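Neutral ceramidase (Pseudomonas aeruginosa, PDB 2ZWS) hydrolyses the N-acyl bond of ceramides to give sphingosine and a free fatty acid, and can also run the reaction backwards to make ceramide. Local coordinates at residues 608-619 with 631-641; 12-21 with 548-556. All coordinates share one frame; numbering follows the deposited sequence. Where two conformers were deposited one is given.

Contact 1: residues 608-619 with 631-641; sequences TEPGHYYIRHYG and EIGGSTRSFEV
This is an antiparallel beta hairpin, built from strands 611-622 and 629-642 near the C terminus, in one sheet of the beta-sandwich that forms the C-terminal domain. Residues 631-641 lie in the region 620-646, which is required for correct folding and localization. Paired backbone bonds join Gly-611 to Val-641, Tyr-613 to Phe-639, His-617 to Gly-634 and Gly-619 to Ile-632. Between Tyr-613 and Arg-616 the register slips by one residue, and Thr-636 bridges the irregularity. Its N donates to Ile-615 O (2.9 Å), while its OG1 accepts from Ile-615 N (3.1 Å, 172° at the hydrogen), taking the part of a missing carbonyl. The same hydroxyl gives its proton to Arg-637 O (2.8 Å), so it accepts from the partner strand and donates within its own. With OG1 lodged between its own N and carbonyl carbon (chi1 69°), Thr-636 points the oxygen at Ile-615 N. Tyr-613, Phe-639 and Val-641 share the face turned toward strand 595-603, where Trp-602 meets both aromatic residues. The branched Val-641 brings CG2 obliquely against the Tyr-613 ring, 3.6 Å from Tyr-613 CD2. On the opposite side of the sheet Glu-640 CG lies over one face of the His-612 ring, offset toward its rim. Phe-639 turns one ring face to its partner, and Tyr-613 CB sits over it in a CH-pi contact, 3.9 Å from the ring centroid.

Contact 2: residues 12-21 with 548-556; sequences ADITGEAAEV and HPKNDLRTE
Asp-13 and Glu-556, two acidic residues, clasp each other's backbones: Asp-13 N donates to Glu-556 OE2 (2.9 Å, 176° at the hydrogen), and Glu-556 N returns a bond to Asp-13 OD2 (2.9 Å). The first donor comes from above the Glu-556 carboxylate plane, whereas the second meets Asp-13 on the anti side. Asp-13 OD1 meanwhile accepts from Thr-15 N, making an Asx turn, and also from Thr-15 OG1, which leaves the carboxylate held at both oxygens. The reciprocal pair joins the end of strand 5-13 to the loop between strands 539-545 and 560-566, and so the N-terminal catalytic domain to the C-terminal sandwich. In the middle, Leu-553 spreads its two methyls over the backbone of Thr-15 and Gly-16, and Ala-19 CB presses on Pro-549 CG at a tight 3.5 Å; the small Ala-19 side chain lets the two segments come this close. At the far end His-548 NE2 donates in its ring plane to Glu-20 OE1 (2.8 Å), while its ND1 accepts from Lys-550 N, which fixes the ring's rotation. Extended beyond CG, Lys-550 runs past Ala-19 O to put NZ on Glu-20 O (2.9 Å), and a water links NZ to Glu-20 OE1. Arg-39 pairs with Asp-13, and Arg-132 and Arg-136 with Glu-556. These arginines probably offset the mutual repulsion of the two carboxylates and keep both ionised.

Overall arrangement
From the N terminus, the chain leaves strand 5-13 through residues 12-21 and does not return to them until 548-556, so contact 2 closes a loop of more than 500 residues that takes in most of the catalytic domain. Contact 1 opens only afterwards and closes a short hairpin; the two are in series, neither nested nor crossed. Contact 2 is a buried seam between the domains, whereas contact 1 lies within the C-terminal sandwich, with centres about 22 Å apart. They nevertheless touch: Arg-554 NH2 forms a 2.7 Å salt bridge with Glu-631 OE1, and its NH1 packs on Tyr-618, tying the interdomain loop to the hairpin.

Contact 1: residues 608-619 with 631-641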
# COMPACT_ATOMS: atom_id res chain seq x y z
N THR A 608 4.56 -20.06 -22.96
CA THR A 608 5.44 -19.22 -23.78
C THR A 608 5.67 -19.90 -25.12
O THR A 608 5.94 -21.10 -25.16
CB THR A 608 6.80 -19.02 -23.10
OG1 THR A 608 7.26 -20.28 -22.61
CG2 THR A 608 6.69 -18.07 -21.95
N GLU A 609 5.58 -19.14 -26.21
CA GLU A 609 5.82 -19.67 -27.53
C GLU A 609 7.27 -20.12 -27.66
O GLU A 609 8.18 -19.41 -27.24
CB GLU A 609 5.50 -18.62 -28.59
CG GLU A 609 4.05 -18.64 -29.06
CD GLU A 609 3.83 -19.55 -30.26
OE1 GLU A 609 3.85 -20.79 -30.09
OE2 GLU A 609 3.63 -19.02 -31.38
N PRO A 610 7.49 -21.34 -28.19
CA PRO A 610 8.83 -21.70 -28.66
C PRO A 610 9.32 -20.67 -29.68
O PRO A 610 8.51 -20.09 -30.41
CB PRO A 610 8.61 -23.05 -29.34
CG PRO A 610 7.41 -23.62 -28.67
CD PRO A 610 6.53 -22.45 -28.35
N GLY A 611 10.63 -20.44 -29.70
CA GLY A 611 11.21 -19.47 -30.63
C GLY A 611 12.46 -18.80 -30.07
O GLY A 611 13.09 -19.32 -29.15
N HIS A 612 12.81 -17.65 -30.64
CA HIS A 612 14.00 -16.92 -30.25
C HIS A 612 13.68 -15.63 -29.50
O HIS A 612 12.75 -14.90 -29.86
CB HIS A 612 14.87 -16.65 -31.48
CG HIS A 612 15.42 -17.91 -32.09
ND1 HIS A 612 14.76 -18.62 -33.06
CD2 HIS A 612 16.55 -18.61 -31.81
CE1 HIS A 612 15.47 -19.69 -33.38
NE2 HIS A 612 16.56 -19.71 -32.63
N TYR A 613 14.46 -15.37 -28.45
CA TYR A 613 14.23 -14.26 -27.54
C TYR A 613 15.55 -13.59 -27.20
O TYR A 613 16.62 -14.19 -27.34
CB TYR A 613 13.62 -14.80 -26.24
CG TYR A 613 12.23 -15.36 -26.37
CD1 TYR A 613 11.12 -14.58 -26.04
CD2 TYR A 613 12.01 -16.67 -26.81
CE1 TYR A 613 9.83 -15.07 -26.15
CE2 TYR A 613 10.70 -17.18 -26.94
CZ TYR A 613 9.62 -16.36 -26.60
OH TYR A 613 8.33 -16.83 -26.71
N TYR A 614 15.49 -12.35 -26.73
CA TYR A 614 16.66 -11.76 -26.09
C TYR A 614 16.21 -10.84 -24.96
O TYR A 614 15.03 -10.56 -24.82
CB TYR A 614 17.55 -11.02 -27.09
CG TYR A 614 16.96 -9.79 -27.74
CD1 TYR A 614 16.27 -9.87 -28.96
CD2 TYR A 614 17.13 -8.53 -27.17
CE1 TYR A 614 15.75 -8.73 -29.57
CE2 TYR A 614 16.64 -7.39 -27.78
CZ TYR A 614 15.94 -7.50 -28.98
OH TYR A 614 15.45 -6.36 -29.57
N ILE A 615 17.16 -10.38 -24.15
CA ILE A 615 16.82 -9.49 -23.04
C ILE A 615 17.51 -8.14 -23.24
O ILE A 615 18.70 -8.07 -23.55
CB ILE A 615 17.19 -10.15 -21.67
CG1 ILE A 615 16.26 -11.35 -21.40
CG2 ILE A 615 17.12 -9.13 -20.52
CD1 ILE A 615 16.66 -12.23 -20.23
N ARG A 616 16.73 -7.06 -23.12
CA ARG A 616 17.25 -5.71 -23.18
C ARG A 616 17.24 -5.06 -21.79
O ARG A 616 16.26 -5.20 -21.03
CB ARG A 616 16.42 -4.89 -24.18
CG ARG A 616 16.93 -3.50 -24.44
CD ARG A 616 16.31 -2.93 -25.71
NE ARG A 616 16.74 -1.55 -25.90
CZ ARG A 616 16.41 -0.80 -26.95
NH1 ARG A 616 16.84 0.45 -27.03
NH2 ARG A 616 15.62 -1.30 -27.89
N HIS A 617 18.30 -4.33 -21.49
CA HIS A 617 18.41 -3.57 -20.25
C HIS A 617 18.42 -2.07 -20.54
O HIS A 617 19.07 -1.61 -21.47
CB HIS A 617 19.67 -3.97 -19.47
CG HIS A 617 20.01 -3.05 -18.33
ND1 HIS A 617 19.12 -2.76 -17.31
CD2 HIS A 617 21.16 -2.42 -18.01
CE1 HIS A 617 19.71 -1.96 -16.44
NE2 HIS A 617 20.94 -1.73 -16.85
N TYR A 618 17.66 -1.32 -19.74
CA TYR A 618 17.68 0.15 -19.76
C TYR A 618 18.07 0.64 -18.37
O TYR A 618 17.52 0.14 -17.38
CB TYR A 618 16.29 0.69 -20.07
CG TYR A 618 15.66 0.25 -21.35
CD1 TYR A 618 15.71 1.09 -22.47
CD2 TYR A 618 14.99 -0.96 -21.47
CE1 TYR A 618 15.10 0.71 -23.66
CE2 TYR A 618 14.38 -1.35 -22.65
CZ TYR A 618 14.45 -0.50 -23.75
OH TYR A 618 13.85 -0.84 -24.95
N GLY A 619 18.99 1.59 -18.28
CA GLY A 619 19.42 2.18 -17.01
C GLY A 619 19.86 3.62 -17.21
O GLY A 619 19.66 4.20 -18.28
N GLU A 631 21.13 8.31 -20.31
CA GLU A 631 20.54 7.01 -20.60
C GLU A 631 21.60 6.02 -21.03
O GLU A 631 22.44 6.35 -21.86
CB GLU A 631 19.52 7.15 -21.73
CG GLU A 631 18.92 5.83 -22.22
CD GLU A 631 18.09 5.13 -21.15
OE1 GLU A 631 17.45 5.84 -20.34
OE2 GLU A 631 18.07 3.87 -21.13
N ILE A 632 21.54 4.80 -20.48
CA ILE A 632 22.43 3.72 -20.90
C ILE A 632 21.62 2.46 -21.17
O ILE A 632 20.47 2.34 -20.71
CB ILE A 632 23.58 3.47 -19.88
CG1 ILE A 632 23.04 3.01 -18.51
CG2 ILE A 632 24.43 4.74 -19.71
CD1 ILE A 632 23.10 1.51 -18.29
N GLY A 633 22.18 1.52 -21.92
CA GLY A 633 21.44 0.31 -22.24
C GLY A 633 22.23 -0.70 -23.01
O GLY A 633 23.31 -0.39 -23.52
N GLY A 634 21.68 -1.90 -23.13
CA GLY A 634 22.35 -3.00 -23.81
C GLY A 634 21.37 -4.13 -24.08
O GLY A 634 20.31 -4.19 -23.46
N SER A 635 21.75 -5.03 -24.98
CA SER A 635 20.92 -6.19 -25.32
C SER A 635 21.77 -7.44 -25.37
O SER A 635 22.91 -7.39 -25.84
CB SER A 635 20.23 -5.98 -26.67
OG SER A 635 19.19 -5.03 -26.57
N THR A 636 21.23 -8.55 -24.86
CA THR A 636 21.93 -9.84 -24.93
C THR A 636 21.84 -10.40 -26.35
O THR A 636 21.04 -9.94 -27.18
CB THR A 636 21.36 -10.93 -23.96
OG1 THR A 636 20.06 -11.33 -24.40
CG2 THR A 636 21.29 -10.42 -22.53
N ARG A 637 22.67 -11.39 -26.62
CA ARG A 637 22.48 -12.21 -27.81
C ARG A 637 21.16 -12.96 -27.67
O ARG A 637 20.61 -13.08 -26.57
CB ARG A 637 23.65 -13.18 -27.97
CG ARG A 637 23.70 -14.25 -26.91
CD ARG A 637 24.96 -15.06 -27.06
NE ARG A 637 25.00 -16.12 -26.06
CZ ARG A 637 26.11 -16.70 -25.65
NH1 ARG A 637 27.29 -16.31 -26.13
NH2 ARG A 637 26.06 -17.67 -24.74
N SER A 638 20.62 -13.46 -28.78
CA SER A 638 19.40 -14.27 -28.69
C SER A 638 19.63 -15.64 -28.06
O SER A 638 20.75 -16.17 -28.05
CB SER A 638 18.75 -14.42 -30.07
OG SER A 638 19.54 -15.29 -30.86
N PHE A 639 18.56 -16.21 -27.51
CA PHE A 639 18.51 -17.59 -27.03
C PHE A 639 17.21 -18.22 -27.51
O PHE A 639 16.28 -17.49 -27.88
CB PHE A 639 18.64 -17.67 -25.49
CG PHE A 639 17.57 -16.90 -24.74
CD1 PHE A 639 17.75 -15.55 -24.46
CD2 PHE A 639 16.40 -17.53 -24.32
CE1 PHE A 639 16.77 -14.83 -23.79
CE2 PHE A 639 15.41 -16.80 -23.63
CZ PHE A 639 15.60 -15.47 -23.36
N GLU A 640 17.15 -19.55 -27.52
CA GLU A 640 15.98 -20.26 -28.00
C GLU A 640 15.19 -20.86 -26.86
O GLU A 640 15.76 -21.50 -25.97
CB GLU A 640 16.38 -21.37 -28.98
CG GLU A 640 15.17 -21.98 -29.70
CD GLU A 640 15.56 -22.96 -30.80
OE1 GLU A 640 16.77 -23.07 -31.13
OE2 GLU A 640 14.65 -23.61 -31.34
N VAL A 641 13.88 -20.68 -26.90
CA VAL A 641 13.01 -21.45 -26.02
C VAL A 641 12.47 -22.62 -26.84
O VAL A 641 11.86 -22.43 -27.90
CB VAL A 641 11.86 -20.62 -25.43
CG1 VAL A 641 10.95 -21.51 -24.59
CG2 VAL A 641 12.42 -19.47 -24.57

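Contact 2: residues 12-21 with 548-556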
# COMPACT_ATOMS: atom_id res chain seq x y z
N ALA A 12 -1.42 3.91 -12.29
CA ALA A 12 -0.14 4.58 -12.58
C ALA A 12 0.95 4.17 -11.62
O ALA A 12 0.70 3.79 -10.51
CB ALA A 12 -0.29 6.08 -12.56
N ASP A 13 2.17 4.23 -12.13
CA ASP A 13 3.37 3.73 -11.47
C ASP A 13 3.79 4.68 -10.33
O ASP A 13 3.93 5.90 -10.57
CB ASP A 13 4.44 3.68 -12.56
CG ASP A 13 5.76 3.06 -12.12
OD1 ASP A 13 5.96 2.74 -10.93
OD2 ASP A 13 6.63 2.88 -13.02
N ILE A 14 3.94 4.15 -9.10
CA ILE A 14 4.38 4.93 -7.96
C ILE A 14 5.67 4.31 -7.36
O ILE A 14 6.01 4.55 -6.18
CB ILE A 14 3.31 5.03 -6.85
CG1 ILE A 14 2.76 3.63 -6.48
CG2 ILE A 14 2.17 5.93 -7.26
CD1 ILE A 14 1.80 3.64 -5.23
N THR A 15 6.39 3.53 -8.18
CA THR A 15 7.60 2.84 -7.68
C THR A 15 8.69 3.87 -7.37
O THR A 15 9.00 4.74 -8.20
CB THR A 15 8.15 1.87 -8.74
OG1 THR A 15 7.09 1.01 -9.20
CG2 THR A 15 9.27 1.00 -8.14
N GLY A 16 9.30 3.75 -6.21
CA GLY A 16 10.33 4.67 -5.80
C GLY A 16 11.73 4.12 -6.04
O GLY A 16 11.94 3.30 -6.92
N GLU A 17 12.68 4.56 -5.22
CA GLU A 17 14.11 4.31 -5.50
C GLU A 17 14.45 2.84 -5.32
O GLU A 17 14.23 2.27 -4.24
CB GLU A 17 14.94 5.20 -4.55
CG GLU A 17 14.80 6.70 -4.91
CD GLU A 17 15.17 7.63 -3.77
OE1 GLU A 17 14.40 7.77 -2.78
OE2 GLU A 17 16.26 8.22 -3.86
N ALA A 18 14.96 2.20 -6.37
CA ALA A 18 15.14 0.73 -6.41
C ALA A 18 16.46 0.20 -5.87
O ALA A 18 16.66 -1.01 -5.77
CB ALA A 18 14.92 0.21 -7.83
N ALA A 19 17.36 1.10 -5.51
CA ALA A 19 18.52 0.65 -4.74
C ALA A 19 18.95 1.65 -3.70
O ALA A 19 18.89 2.86 -3.91
CB ALA A 19 19.69 0.35 -5.67
N GLU A 20 19.37 1.12 -2.55
CA GLU A 20 20.05 1.88 -1.48
C GLU A 20 19.11 2.85 -0.74
O GLU A 20 19.52 3.94 -0.29
CB GLU A 20 21.35 2.54 -1.99
CG GLU A 20 22.42 1.49 -2.42
CD GLU A 20 23.80 2.08 -2.72
OE1 GLU A 20 23.86 3.27 -3.10
OE2 GLU A 20 24.81 1.34 -2.58
N VAL A 21 17.84 2.45 -0.58
CA VAL A 21 16.94 3.14 0.33
C VAL A 21 16.32 2.11 1.28
O VAL A 21 15.82 1.07 0.84
CB VAL A 21 15.81 3.92 -0.42
CG1 VAL A 21 14.87 4.61 0.58
CG2 VAL A 21 16.41 4.97 -1.32
N HIS A 548 23.48 3.50 -11.31
CA HIS A 548 22.61 3.47 -10.14
C HIS A 548 21.13 3.78 -10.45
O HIS A 548 20.83 4.82 -11.03
CB HIS A 548 23.11 4.50 -9.14
CG HIS A 548 22.77 4.17 -7.73
ND1 HIS A 548 21.47 4.00 -7.29
CD2 HIS A 548 23.56 3.95 -6.65
CE1 HIS A 548 21.49 3.71 -6.00
NE2 HIS A 548 22.74 3.67 -5.59
N PRO A 549 20.19 2.90 -10.05
CA PRO A 549 18.76 3.18 -10.32
C PRO A 549 18.23 4.43 -9.59
O PRO A 549 17.16 4.92 -9.97
CB PRO A 549 18.04 1.90 -9.84
CG PRO A 549 18.95 1.24 -8.97
CD PRO A 549 20.36 1.59 -9.38
N LYS A 550 18.94 4.93 -8.56
CA LYS A 550 18.52 6.23 -7.94
C LYS A 550 18.57 7.37 -8.95
O LYS A 550 17.92 8.40 -8.76
CB LYS A 550 19.37 6.63 -6.73
CG LYS A 550 18.95 6.02 -5.42
CD LYS A 550 19.91 6.43 -4.28
CE LYS A 550 19.37 5.91 -2.98
NZ LYS A 550 20.23 6.26 -1.83
N ASN A 551 19.35 7.20 -10.01
CA ASN A 551 19.47 8.26 -11.03
C ASN A 551 18.16 8.54 -11.78
O ASN A 551 17.92 9.68 -12.17
CB ASN A 551 20.54 7.92 -12.06
CG ASN A 551 21.94 7.96 -11.50
OD1 ASN A 551 22.29 8.81 -10.65
ND2 ASN A 551 22.76 7.03 -11.95
N ASP A 552 17.34 7.51 -11.97
CA ASP A 552 16.07 7.65 -12.68
C ASP A 552 15.19 6.45 -12.30
O ASP A 552 15.60 5.31 -12.46
CB ASP A 552 16.29 7.71 -14.20
CG ASP A 552 15.07 8.20 -14.97
OD1 ASP A 552 13.95 7.67 -14.75
OD2 ASP A 552 15.23 9.13 -15.79
N LEU A 553 13.99 6.72 -11.80
CA LEU A 553 13.07 5.63 -11.37
C LEU A 553 12.48 4.86 -12.52
O LEU A 553 11.84 3.81 -12.33
CB LEU A 553 11.91 6.22 -10.58
CG LEU A 553 12.32 7.13 -9.44
CD1 LEU A 553 11.10 7.60 -8.67
CD2 LEU A 553 13.22 6.41 -8.53
N ARG A 554 12.65 5.41 -13.72
CA ARG A 554 12.09 4.83 -14.93
C ARG A 554 10.56 4.63 -14.82
O ARG A 554 10.01 3.59 -15.18
CB ARG A 554 12.85 3.55 -15.33
CG ARG A 554 14.34 3.86 -15.57
CD ARG A 554 15.03 2.87 -16.46
NE ARG A 554 14.56 2.92 -17.85
CZ ARG A 554 14.95 3.82 -18.75
NH1 ARG A 554 14.45 3.76 -19.98
NH2 ARG A 554 15.81 4.78 -18.42
N THR A 555 9.93 5.67 -14.28
CA THR A 555 8.50 5.71 -14.03
C THR A 555 7.76 5.51 -15.37
O THR A 555 8.06 6.19 -16.39
CB THR A 555 8.18 7.07 -13.39
OG1 THR A 555 8.91 7.22 -12.16
CG2 THR A 555 6.67 7.25 -13.17
N GLU A 556 6.80 4.58 -15.37
CA GLU A 556 6.00 4.21 -16.56
C GLU A 556 6.84 3.56 -17.65
O GLU A 556 6.37 3.35 -18.78
CB GLU A 556 5.20 5.40 -17.12
CG GLU A 556 4.24 6.07 -16.10
CD GLU A 556 3.05 5.19 -15.67
OE1 GLU A 556 2.67 4.23 -16.37
OE2 GLU A 556 2.43 5.54 -14.67
O HOH W 1 7.82 5.67 -10.46
O HOH W 2 12.53 2.62 -9.76
O HOH W 3 17.45 8.04 -1.22
O HOH W 4 17.63 9.36 -5.81
O HOH W 5 15.01 3.48 -8.95
O HOH W 6 22.88 5.64 -2.27